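Local coordinates for oxidoreductase protein (PDB 5UI9) that binds NAD+ and a small dihydroxy carboxylic acid and is probably an NAD-dependent dehydrogenase of the GFO/IDH/MocA family, at residues 18-23 / 95-100; 71-76 / 81-86. All coordinates share one frame; numbering follows the deposited sequence.

Interaction 1. Residues 18-23 / 95-100. With NAD (nicotinamide-adenine-dinucleotide), chain C; 8A1 ((2S)-2,3-dihydroxy-2-methylpropanoic acid), chain D.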
ATOM      1  N   VAL A  18     -24.552  15.700  17.737  1.00 34.22           N
ATOM      2  CA  VAL A  18     -25.920  15.194  17.564  1.00 34.73           C
ATOM      3  C   VAL A  18     -25.923  13.658  17.587  1.00 34.05           C
ATOM      4  O   VAL A  18     -26.826  13.057  18.170  1.00 34.53           O
ATOM      5  CB  VAL A  18     -26.573  15.736  16.262  1.00 36.49           C
ATOM      6  CG1 VAL A  18     -27.936  15.085  16.003  1.00 37.16           C
ATOM      7  CG2 VAL A  18     -26.709  17.261  16.325  1.00 36.65           C
ATOM      8  N   ASN A  19     -24.903  13.039  16.978  1.00 32.98           N
ATOM      9  CA  ASN A  19     -24.735  11.577  17.017  1.00 32.84           C
ATOM     10  C   ASN A  19     -24.429  11.091  18.425  1.00 32.47           C
ATOM     11  O   ASN A  19     -24.940  10.062  18.845  1.00 31.39           O
ATOM     12  CB  ASN A  19     -23.615  11.095  16.089  1.00 32.11           C
ATOM     13  CG  ASN A  19     -23.877  11.422  14.638  1.00 31.83           C
ATOM     14  OD1 ASN A  19     -24.876  10.998  14.064  1.00 30.72           O
ATOM     15  ND2 ASN A  19     -22.972  12.185  14.036  1.00 31.85           N
ATOM     16  N   GLN A  20     -23.576  11.822  19.135  1.00 32.32           N
ATOM     17  CA  GLN A  20     -23.216  11.464  20.505  1.00 32.72           C
ATOM     18  C   GLN A  20     -24.428  11.562  21.438  1.00 33.99           C
ATOM     19  O   GLN A  20     -24.623  10.690  22.285  1.00 35.47           O
ATOM     20  CB  GLN A  20     -22.033  12.309  21.003  1.00 32.69           C
ATOM     21  CG  GLN A  20     -20.747  11.981  20.256  1.00 32.27           C
ATOM     22  CD  GLN A  20     -19.544  12.806  20.660  1.00 31.35           C
ATOM     23  OE1 GLN A  20     -18.730  13.161  19.808  1.00 32.52           O
ATOM     24  NE2 GLN A  20     -19.405  13.093  21.953  1.00 29.94           N
ATOM     25  N   MET A  21     -25.250  12.595  21.237  1.00 33.47           N
ATOM     26  CA  MET A  21     -26.510  12.768  21.972  1.00 34.39           C
ATOM     27  C   MET A  21     -27.530  11.659  21.710  1.00 34.71           C
ATOM     28  O   MET A  21     -28.155  11.161  22.653  1.00 34.23           O
ATOM     29  CB  MET A  21     -27.144  14.132  21.654  1.00 34.60           C
ATOM     30  CG  MET A  21     -26.370  15.328  22.196  1.00 34.27           C
ATOM     31  SD  MET A  21     -26.232  15.417  23.995  1.00 35.46           S
ATOM     32  CE  MET A  21     -27.957  15.662  24.448  1.00 36.21           C
ATOM     33  N   HIS A  22     -27.707  11.274  20.444  1.00 33.90           N
ATOM     34  CA  HIS A  22     -28.559  10.121  20.114  1.00 34.80           C
ATOM     35  C   HIS A  22     -28.050   8.882  20.835  1.00 34.31           C
ATOM     36  O   HIS A  22     -28.821   8.174  21.487  1.00 36.99           O
ATOM     37  CB  HIS A  22     -28.585   9.822  18.609  1.00 34.77           C
ATOM     38  CG  HIS A  22     -29.482  10.718  17.810  1.00 35.33           C
ATOM     39  ND1 HIS A  22     -30.839  10.797  18.029  1.00 36.78           N
ATOM     40  CD2 HIS A  22     -29.227  11.525  16.753  1.00 35.81           C
ATOM     41  CE1 HIS A  22     -31.376  11.640  17.165  1.00 36.79           C
ATOM     42  NE2 HIS A  22     -30.419  12.095  16.379  1.00 35.94           N
ATOM     43  N   ALA A  23     -26.746   8.636  20.723  1.00 31.90           N
ATOM     44  CA  ALA A  23     -26.130   7.454  21.337  1.00 31.74           C
ATOM     45  C   ALA A  23     -26.261   7.424  22.865  1.00 32.08           C
ATOM     46  O   ALA A  23     -26.497   6.363  23.437  1.00 32.34           O
ATOM     47  CB  ALA A  23     -24.670   7.339  20.932  1.00 30.38           C
ATOM     48  N   ILE A  95     -14.512  12.608  28.750  1.00 33.46           N
ATOM     49  CA  ILE A  95     -14.330  12.099  27.395  1.00 33.62           C
ATOM     50  C   ILE A  95     -13.948  13.290  26.515  1.00 33.08           C
ATOM     51  O   ILE A  95     -14.515  14.375  26.660  1.00 33.11           O
ATOM     52  CB  ILE A  95     -15.619  11.448  26.847  1.00 33.45           C
ATOM     53  CG1 ILE A  95     -16.099  10.322  27.774  1.00 33.97           C
ATOM     54  CG2 ILE A  95     -15.390  10.914  25.436  1.00 33.20           C
ATOM     55  CD1 ILE A  95     -17.522   9.876  27.521  1.00 33.87           C
ATOM     56  N   CYS A  96     -12.999  13.076  25.602  1.00 32.72           N
ATOM     57  CA  CYS A  96     -12.521  14.129  24.709  1.00 32.29           C
ATOM     58  C   CYS A  96     -12.448  13.632  23.268  1.00 30.89           C
ATOM     59  O   CYS A  96     -11.860  12.591  22.993  1.00 31.41           O
ATOM     60  CB  CYS A  96     -11.149  14.601  25.146  1.00 32.64           C
ATOM     61  SG  CYS A  96     -10.630  16.084  24.267  1.00 32.38           S
ATOM     62  N   GLN A  97     -13.056  14.378  22.355  1.00 29.72           N
ATOM     63  CA  GLN A  97     -13.028  14.036  20.928  1.00 29.18           C
ATOM     64  C   GLN A  97     -11.631  14.113  20.322  1.00 29.37           C
ATOM     65  O   GLN A  97     -10.737  14.763  20.862  1.00 30.67           O
ATOM     66  CB  GLN A  97     -13.995  14.928  20.128  1.00 28.79           C
ATOM     67  CG  GLN A  97     -15.329  14.267  19.801  1.00 28.95           C
ATOM     68  CD  GLN A  97     -15.203  13.168  18.762  1.00 28.27           C
ATOM     69  OE1 GLN A  97     -14.125  12.961  18.186  1.00 27.08           O
ATOM     70  NE2 GLN A  97     -16.300  12.448  18.522  1.00 27.50           N
ATOM     71  N   LYS A  98     -11.458  13.433  19.189  1.00 30.50           N
ATOM     72  CA  LYS A  98     -10.258  13.598  18.365  1.00 30.61           C
ATOM     73  C   LYS A  98     -10.411  14.880  17.533  1.00 31.57           C
ATOM     74  O   LYS A  98     -11.531  15.383  17.406  1.00 32.97           O
ATOM     75  CB  LYS A  98      -9.954  12.380  17.461  1.00 31.03           C
ATOM     76  CG  LYS A  98     -11.106  11.694  16.722  1.00 31.03           C
ATOM     77  CD  LYS A  98     -11.824  12.539  15.673  1.00 31.41           C
ATOM     78  CE  LYS A  98     -10.914  12.946  14.517  1.00 31.73           C
ATOM     79  NZ  LYS A  98     -11.689  13.493  13.370  1.00 31.61           N
ATOM     80  N   PRO A  99      -9.316  15.463  17.034  1.00 31.65           N
ATOM     81  CA  PRO A  99      -7.951  15.201  17.496  1.00 32.11           C
ATOM     82  C   PRO A  99      -7.804  15.548  18.985  1.00 33.39           C
ATOM     83  O   PRO A  99      -8.309  16.584  19.420  1.00 33.19           O
ATOM     84  CB  PRO A  99      -7.095  16.170  16.666  1.00 32.28           C
ATOM     85  CG  PRO A  99      -8.015  16.807  15.671  1.00 32.87           C
ATOM     86  CD  PRO A  99      -9.396  16.688  16.228  1.00 31.73           C
ATOM     87  N   PHE A 100      -7.118  14.689  19.736  1.00 33.76           N
ATOM     88  CA  PHE A 100      -6.995  14.828  21.199  1.00 35.77           C
ATOM     89  C   PHE A 100      -6.554  16.243  21.585  1.00 37.51           C
ATOM     90  O   PHE A 100      -7.256  16.945  22.321  1.00 36.51           O
ATOM     91  CB  PHE A 100      -6.020  13.753  21.720  1.00 36.71           C
ATOM     92  CG  PHE A 100      -5.904  13.644  23.221  1.00 38.41           C
ATOM     93  CD1 PHE A 100      -6.861  14.161  24.101  1.00 39.04           C
ATOM     94  CD2 PHE A 100      -4.833  12.936  23.754  1.00 40.91           C
ATOM     95  CE1 PHE A 100      -6.712  14.018  25.473  1.00 40.77           C
ATOM     96  CE2 PHE A 100      -4.686  12.780  25.124  1.00 42.31           C
ATOM     97  CZ  PHE A 100      -5.624  13.323  25.985  1.00 42.28           C
TER
HETATM   98  PA  NAD C 401     -18.560  21.803  14.936  1.00 34.28           P
HETATM   99  O1A NAD C 401     -17.832  23.105  14.684  1.00 33.91           O
HETATM  100  O2A NAD C 401     -19.747  21.426  14.093  1.00 29.96           O
HETATM  101  O5B NAD C 401     -19.015  21.771  16.470  1.00 34.76           O
HETATM  102  C5B NAD C 401     -18.237  22.329  17.520  1.00 36.37           C
HETATM  103  C4B NAD C 401     -19.200  23.022  18.472  1.00 35.62           C
HETATM  104  O4B NAD C 401     -18.511  23.332  19.678  1.00 36.73           O
HETATM  105  C3B NAD C 401     -19.732  24.334  17.914  1.00 36.61           C
HETATM  106  O3B NAD C 401     -21.163  24.350  18.022  1.00 37.01           O
HETATM  107  C2B NAD C 401     -19.080  25.420  18.757  1.00 37.14           C
HETATM  108  O2B NAD C 401     -19.958  26.525  18.972  1.00 36.63           O
HETATM  109  C1B NAD C 401     -18.770  24.685  20.050  1.00 38.09           C
HETATM  110  N9A NAD C 401     -17.606  25.146  20.843  1.00 39.45           N
HETATM  111  C8A NAD C 401     -16.347  25.364  20.416  1.00 38.97           C
HETATM  112  N7A NAD C 401     -15.559  25.740  21.457  1.00 38.49           N
HETATM  113  C5A NAD C 401     -16.314  25.748  22.571  1.00 39.04           C
HETATM  114  C6A NAD C 401     -16.126  26.048  24.016  1.00 38.04           C
HETATM  115  N6A NAD C 401     -14.926  26.429  24.506  1.00 38.01           N
HETATM  116  N1A NAD C 401     -17.197  25.921  24.835  1.00 37.78           N
HETATM  117  C2A NAD C 401     -18.413  25.547  24.385  1.00 36.38           C
HETATM  118  N3A NAD C 401     -18.650  25.262  23.090  1.00 36.24           N
HETATM  119  C4A NAD C 401     -17.663  25.342  22.157  1.00 38.31           C
HETATM  120  O3  NAD C 401     -17.479  20.614  14.899  1.00 33.01           O
HETATM  121  PN  NAD C 401     -17.845  19.076  14.569  1.00 31.79           P
HETATM  122  O1N NAD C 401     -17.867  18.859  13.077  1.00 33.07           O
HETATM  123  O2N NAD C 401     -19.040  18.659  15.389  1.00 37.16           O
HETATM  124  O5D NAD C 401     -16.515  18.386  15.125  1.00 29.76           O
HETATM  125  C5D NAD C 401     -16.188  18.484  16.505  1.00 29.79           C
HETATM  126  C4D NAD C 401     -15.097  17.475  16.805  1.00 29.73           C
HETATM  127  O4D NAD C 401     -15.594  16.166  16.508  1.00 32.39           O
HETATM  128  C3D NAD C 401     -13.855  17.702  15.955  1.00 30.53           C
HETATM  129  O3D NAD C 401     -12.686  17.667  16.781  1.00 29.42           O
HETATM  130  C2D NAD C 401     -13.865  16.564  14.949  1.00 31.52           C
HETATM  131  O2D NAD C 401     -12.558  16.095  14.618  1.00 30.72           O
HETATM  132  C1D NAD C 401     -14.664  15.481  15.671  1.00 31.73           C
HETATM  133  N1N NAD C 401     -15.366  14.515  14.806  1.00 31.52           N
HETATM  134  C2N NAD C 401     -15.253  13.215  15.132  1.00 29.68           C
HETATM  135  C3N NAD C 401     -15.868  12.211  14.399  1.00 31.66           C
HETATM  136  C7N NAD C 401     -15.683  10.784  14.837  1.00 34.18           C
HETATM  137  O7N NAD C 401     -15.590  10.537  16.037  1.00 33.59           O
HETATM  138  N7N NAD C 401     -15.625   9.806  13.931  1.00 31.85           N
HETATM  139  C4N NAD C 401     -16.629  12.574  13.286  1.00 32.63           C
HETATM  140  C5N NAD C 401     -16.748  13.925  12.956  1.00 32.74           C
HETATM  141  C6N NAD C 401     -16.110  14.887  13.740  1.00 30.17           C
HETATM  142  OXT 8A1 D 402     -15.033  10.578  11.260  1.00 31.39           O
HETATM  143  C   8A1 D 402     -14.235  11.544  11.315  1.00 33.73           C
HETATM  144  O   8A1 D 402     -13.502  11.752  12.307  1.00 33.42           O
HETATM  145  CA  8A1 D 402     -14.138  12.486  10.143  1.00 33.73           C
HETATM  146  CB  8A1 D 402     -12.983  11.983   9.278  1.00 33.14           C
HETATM  147  O1  8A1 D 402     -12.912  12.682   8.030  1.00 31.24           O
HETATM  148  O2  8A1 D 402     -13.870  13.819  10.609  1.00 33.85           O
HETATM  149  C3  8A1 D 402     -15.463  12.515   9.379  1.00 33.10           C
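Gln20, on helix 17-26, and Gln97, near the end of strand 94-97, meet amide to amide in the Rossmann fold of this GFO/IDH/MocA-type oxidoreductase. Their side chains approach from opposite directions, and Gln97 NE2 donates to Gln20 OE1 at 2.8 Å with an N-H...O angle of 175°. The acceptor lies in the amide plane of Gln97, whereas the donor sits 36° above the carbonyl plane of Gln20, so the bond is straight at its hydrogen but uses no in-plane lone pair.

Gln97 NE2 also donates to the nicotinamide carboxamide oxygen, O7N of NAD, at 3.2 Å. Gln97 OE1 accepts from Lys98 N at 2.9 Å. With both ends engaged, the amide's rotation is fixed, and it stands beside the C2N edge of the ring, Gln97 OE1 being 3.3 Å from NAD C2N. On the helix side, Gln20 extends beyond CG and its NE2 donates to Asp72 OD2; Asp72, Gln20, Gln97 and the carboxamide form a chain of hydrogen bonds that probably helps to set the carboxamide's rotation.

The next residue, Lys98, serves both ligands, and a cis peptide joins it to Pro99. Lys98 O accepts from both ribose hydroxyls, NAD O3D at 2.6 Å. The lysine chain, bent at chi2 and chi3, brings Lys98 CD diagonally to the C2N edge of the nicotinamide, 3.5 Å from NAD C2N. Asp178 forms a salt bridge with the ammonium, and Lys98 NZ donates to 8A1 O at 2.7 Å and to NAD O2D at 3.0 Å.

Interaction 2. Residues 71-76 / 81-86; sequences VDIATT and RALVEM. With NAD (nicotinamide-adenine-dinucleotide), chain C.
Ile73 of strand 70-73 and Leu83 of helix 80-89 pack at an oblique angle, joining strand to helix in the first half of a beta-alpha-beta crossover of the Rossmann fold. Ile73 divides its two branches between different parts of Leu83. CG1 stands anti to the carbonyl carbon (chi1 -61°) and leads CD1 to the root of the leucine, 3.8 Å from Leu83 CB, while Ile73 CG2 meets the leucine tip, Leu83 CD1, also at 3.8 Å. The same Ile73 CD1 reaches along the helix to Val84 CG2 at 4.0 Å.

Thr75 and Leu83 point at each other tip to tip, with Thr75 OG1 3.8 Å from Leu83 CD1. The polar need of that hydroxyl is met by Ser79 OG, in the loop leading to the helix. The methyl Thr75 CG2 turns instead to the cofactor and sits over the face of the adenine, 3.5 Å from NAD C4A, a CH-pi type contact. Thr76 CG2 lies 3.7 Å from the bridging oxygen O3 of the NAD diphosphate.

Across the strand-helix interface the contact is therefore made by van der Waals contact, without direct polar bonds; the Thr75 methyl gives the adenine an apolar surface.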
ATOM      1  N   VAL A  71     -18.105  14.307  31.852  1.00 36.39           N
ATOM      2  CA  VAL A  71     -18.193  15.320  30.820  1.00 36.11           C
ATOM      3  C   VAL A  71     -17.805  14.709  29.469  1.00 35.18           C
ATOM      4  O   VAL A  71     -16.855  13.929  29.385  1.00 34.15           O
ATOM      5  CB  VAL A  71     -17.358  16.578  31.192  1.00 38.07           C
ATOM      6  CG1 VAL A  71     -15.857  16.296  31.240  1.00 38.18           C
ATOM      7  CG2 VAL A  71     -17.658  17.717  30.235  1.00 39.84           C
ATOM      8  N   ASP A  72     -18.582  15.041  28.435  1.00 34.49           N
ATOM      9  CA  ASP A  72     -18.335  14.623  27.060  1.00 33.60           C
ATOM     10  C   ASP A  72     -17.980  15.863  26.233  1.00 34.00           C
ATOM     11  O   ASP A  72     -18.838  16.690  25.923  1.00 33.94           O
ATOM     12  CB  ASP A  72     -19.573  13.912  26.495  1.00 33.53           C
ATOM     13  CG  ASP A  72     -19.278  13.096  25.227  1.00 33.55           C
ATOM     14  OD1 ASP A  72     -18.098  12.790  24.932  1.00 32.43           O
ATOM     15  OD2 ASP A  72     -20.250  12.747  24.528  1.00 31.63           O
ATOM     16  N   ILE A  73     -16.702  15.988  25.888  1.00 32.61           N
ATOM     17  CA  ILE A  73     -16.203  17.152  25.161  1.00 31.62           C
ATOM     18  C   ILE A  73     -16.221  16.845  23.661  1.00 32.27           C
ATOM     19  O   ILE A  73     -15.396  16.066  23.166  1.00 31.54           O
ATOM     20  CB  ILE A  73     -14.788  17.531  25.650  1.00 31.11           C
ATOM     21  CG1 ILE A  73     -14.826  17.892  27.148  1.00 31.13           C
ATOM     22  CG2 ILE A  73     -14.226  18.694  24.843  1.00 31.04           C
ATOM     23  CD1 ILE A  73     -13.513  17.685  27.873  1.00 31.33           C
ATOM     24  N   ALA A  74     -17.184  17.449  22.959  1.00 32.69           N
ATOM     25  CA  ALA A  74     -17.338  17.301  21.507  1.00 32.55           C
ATOM     26  C   ALA A  74     -17.069  18.597  20.734  1.00 33.01           C
ATOM     27  O   ALA A  74     -17.584  18.787  19.620  1.00 33.18           O
ATOM     28  CB  ALA A  74     -18.729  16.780  21.194  1.00 33.23           C
ATOM     29  N   THR A  75     -16.256  19.483  21.305  1.00 33.11           N
ATOM     30  CA  THR A  75     -15.850  20.702  20.611  1.00 33.94           C
ATOM     31  C   THR A  75     -14.731  20.381  19.624  1.00 33.38           C
ATOM     32  O   THR A  75     -14.188  19.278  19.625  1.00 31.66           O
ATOM     33  CB  THR A  75     -15.325  21.785  21.579  1.00 34.59           C
ATOM     34  OG1 THR A  75     -14.134  21.327  22.228  1.00 34.93           O
ATOM     35  CG2 THR A  75     -16.370  22.144  22.623  1.00 35.72           C
ATOM     36  N   THR A  76     -14.375  21.364  18.802  1.00 34.23           N
ATOM     37  CA  THR A  76     -13.176  21.271  17.968  1.00 33.73           C
ATOM     38  C   THR A  76     -11.925  21.359  18.856  1.00 34.29           C
ATOM     39  O   THR A  76     -12.013  21.714  20.034  1.00 33.51           O
ATOM     40  CB  THR A  76     -13.160  22.349  16.867  1.00 33.63           C
ATOM     41  OG1 THR A  76     -13.327  23.648  17.446  1.00 32.37           O
ATOM     42  CG2 THR A  76     -14.284  22.091  15.867  1.00 33.12           C
ATOM     43  N   ARG A  81      -7.795  21.168  25.439  1.00 35.82           N
ATOM     44  CA  ARG A  81      -6.861  21.198  26.565  1.00 37.10           C
ATOM     45  C   ARG A  81      -7.482  21.888  27.770  1.00 37.83           C
ATOM     46  O   ARG A  81      -7.427  21.353  28.878  1.00 37.94           O
ATOM     47  CB  ARG A  81      -5.515  21.854  26.214  1.00 37.88           C
ATOM     48  CG  ARG A  81      -4.616  21.988  27.444  1.00 38.69           C
ATOM     49  CD  ARG A  81      -3.141  22.160  27.145  1.00 39.23           C
ATOM     50  NE  ARG A  81      -2.394  22.273  28.402  1.00 39.31           N
ATOM     51  CZ  ARG A  81      -1.068  22.358  28.507  1.00 40.21           C
ATOM     52  NH1 ARG A  81      -0.287  22.351  27.429  1.00 40.06           N
ATOM     53  NH2 ARG A  81      -0.515  22.458  29.713  1.00 41.09           N
ATOM     54  N   ALA A  82      -8.070  23.060  27.542  1.00 38.12           N
ATOM     55  CA  ALA A  82      -8.703  23.829  28.610  1.00 39.97           C
ATOM     56  C   ALA A  82      -9.865  23.062  29.246  1.00 38.98           C
ATOM     57  O   ALA A  82      -9.988  23.038  30.468  1.00 37.85           O
ATOM     58  CB  ALA A  82      -9.177  25.189  28.095  1.00 40.59           C
ATOM     59  N   LEU A  83     -10.694  22.421  28.422  1.00 37.50           N
ATOM     60  CA  LEU A  83     -11.871  21.707  28.936  1.00 36.79           C
ATOM     61  C   LEU A  83     -11.499  20.457  29.733  1.00 37.03           C
ATOM     62  O   LEU A  83     -12.144  20.158  30.743  1.00 38.55           O
ATOM     63  CB  LEU A  83     -12.861  21.393  27.812  1.00 35.96           C
ATOM     64  CG  LEU A  83     -13.529  22.646  27.229  1.00 36.12           C
ATOM     65  CD1 LEU A  83     -14.252  22.304  25.933  1.00 35.43           C
ATOM     66  CD2 LEU A  83     -14.477  23.310  28.227  1.00 35.15           C
ATOM     67  N   VAL A  84     -10.453  19.750  29.304  1.00 36.64           N
ATOM     68  CA  VAL A  84      -9.922  18.613  30.064  1.00 36.45           C
ATOM     69  C   VAL A  84      -9.320  19.084  31.392  1.00 38.34           C
ATOM     70  O   VAL A  84      -9.511  18.430  32.422  1.00 38.20           O
ATOM     71  CB  VAL A  84      -8.890  17.799  29.245  1.00 35.45           C
ATOM     72  CG1 VAL A  84      -8.159  16.778  30.110  1.00 34.94           C
ATOM     73  CG2 VAL A  84      -9.589  17.088  28.096  1.00 35.25           C
ATOM     74  N   GLU A  85      -8.599  20.205  31.364  1.00 38.56           N
ATOM     75  CA  GLU A  85      -8.049  20.808  32.586  1.00 40.31           C
ATOM     76  C   GLU A  85      -9.139  21.226  33.591  1.00 40.45           C
ATOM     77  O   GLU A  85      -8.971  21.017  34.799  1.00 40.72           O
ATOM     78  CB  GLU A  85      -7.122  21.992  32.244  1.00 40.86           C
ATOM     79  CG  GLU A  85      -5.777  21.541  31.674  1.00 41.25           C
ATOM     80  CD  GLU A  85      -4.967  22.641  30.989  1.00 42.12           C
ATOM     81  OE1 GLU A  85      -5.464  23.774  30.786  1.00 42.68           O
ATOM     82  OE2 GLU A  85      -3.797  22.362  30.649  1.00 41.49           O
ATOM     83  N   MET A  86     -10.229  21.817  33.090  1.00 41.33           N
ATOM     84  CA  MET A  86     -11.387  22.185  33.919  1.00 43.14           C
ATOM     85  C   MET A  86     -12.028  20.941  34.550  1.00 42.55           C
ATOM     86  O   MET A  86     -12.412  20.956  35.729  1.00 39.35           O
ATOM     87  CB  MET A  86     -12.448  22.937  33.101  1.00 46.30           C
ATOM     88  CG  MET A  86     -12.070  24.349  32.671  1.00 50.16           C
ATOM     89  SD  MET A  86     -13.468  25.253  31.953  1.00 56.22           S
ATOM     90  CE  MET A  86     -12.668  26.270  30.715  1.00 55.95           C
TER
HETATM   91  PA  NAD C 401     -18.560  21.803  14.936  1.00 34.28           P
HETATM   92  O1A NAD C 401     -17.832  23.105  14.684  1.00 33.91           O
HETATM   93  O2A NAD C 401     -19.747  21.426  14.093  1.00 29.96           O
HETATM   94  O5B NAD C 401     -19.015  21.771  16.470  1.00 34.76           O
HETATM   95  C5B NAD C 401     -18.237  22.329  17.520  1.00 36.37           C
HETATM   96  C4B NAD C 401     -19.200  23.022  18.472  1.00 35.62           C
HETATM   97  O4B NAD C 401     -18.511  23.332  19.678  1.00 36.73           O
HETATM   98  C3B NAD C 401     -19.732  24.334  17.914  1.00 36.61           C
HETATM   99  O3B NAD C 401     -21.163  24.350  18.022  1.00 37.01           O
HETATM  100  C2B NAD C 401     -19.080  25.420  18.757  1.00 37.14           C
HETATM  101  O2B NAD C 401     -19.958  26.525  18.972  1.00 36.63           O
HETATM  102  C1B NAD C 401     -18.770  24.685  20.050  1.00 38.09           C
HETATM  103  N9A NAD C 401     -17.606  25.146  20.843  1.00 39.45           N
HETATM  104  C8A NAD C 401     -16.347  25.364  20.416  1.00 38.97           C
HETATM  105  N7A NAD C 401     -15.559  25.740  21.457  1.00 38.49           N
HETATM  106  C5A NAD C 401     -16.314  25.748  22.571  1.00 39.04           C
HETATM  107  C6A NAD C 401     -16.126  26.048  24.016  1.00 38.04           C
HETATM  108  N6A NAD C 401     -14.926  26.429  24.506  1.00 38.01           N
HETATM  109  N1A NAD C 401     -17.197  25.921  24.835  1.00 37.78           N
HETATM  110  C2A NAD C 401     -18.413  25.547  24.385  1.00 36.38           C
HETATM  111  N3A NAD C 401     -18.650  25.262  23.090  1.00 36.24           N
HETATM  112  C4A NAD C 401     -17.663  25.342  22.157  1.00 38.31           C
HETATM  113  O3  NAD C 401     -17.479  20.614  14.899  1.00 33.01           O
HETATM  114  PN  NAD C 401     -17.845  19.076  14.569  1.00 31.79           P
HETATM  115  O1N NAD C 401     -17.867  18.859  13.077  1.00 33.07           O
HETATM  116  O2N NAD C 401     -19.040  18.659  15.389  1.00 37.16           O
HETATM  117  O5D NAD C 401     -16.515  18.386  15.125  1.00 29.76           O
HETATM  118  C5D NAD C 401     -16.188  18.484  16.505  1.00 29.79           C
HETATM  119  C4D NAD C 401     -15.097  17.475  16.805  1.00 29.73           C
HETATM  120  O4D NAD C 401     -15.594  16.166  16.508  1.00 32.39           O
HETATM  121  C3D NAD C 401     -13.855  17.702  15.955  1.00 30.53           C
HETATM  122  O3D NAD C 401     -12.686  17.667  16.781  1.00 29.42           O
HETATM  123  C2D NAD C 401     -13.865  16.564  14.949  1.00 31.52           C
HETATM  124  O2D NAD C 401     -12.558  16.095  14.618  1.00 30.72           O
HETATM  125  C1D NAD C 401     -14.664  15.481  15.671  1.00 31.73           C
HETATM  126  N1N NAD C 401     -15.366  14.515  14.806  1.00 31.52           N
HETATM  127  C2N NAD C 401     -15.253  13.215  15.132  1.00 29.68           C
HETATM  128  C3N NAD C 401     -15.868  12.211  14.399  1.00 31.66           C
HETATM  129  C7N NAD C 401     -15.683  10.784  14.837  1.00 34.18           C
HETATM  130  O7N NAD C 401     -15.590  10.537  16.037  1.00 33.59           O
HETATM  131  N7N NAD C 401     -15.625   9.806  13.931  1.00 31.85           N
HETATM  132  C4N NAD C 401     -16.629  12.574  13.286  1.00 32.63           C
HETATM  133  C5N NAD C 401     -16.748  13.925  12.956  1.00 32.74           C
HETATM  134  C6N NAD C 401     -16.110  14.887  13.740  1.00 30.17           C

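From the N terminus, helix 17-26 comes first and supplies one side of interaction 1; its partner, strand 94-97, arrives only after a 71-residue excursion, so this contact closes a long loop. Within that loop the chain forms strand 70-73 and helix 80-89, and interaction 2 closes a short loop, with four residues between its segments. The two contacts therefore nest rather than cross. Helix 80-89 leads on to strand 94-97, which lies beside strand 70-73 in the parallel sheet, where Ile95 N is 2.8 Å from Val71 O. The Gln20-Asp72 bond joins the two contacts, tying helix 17-26 to strand 70-73, and both contacts border NAD.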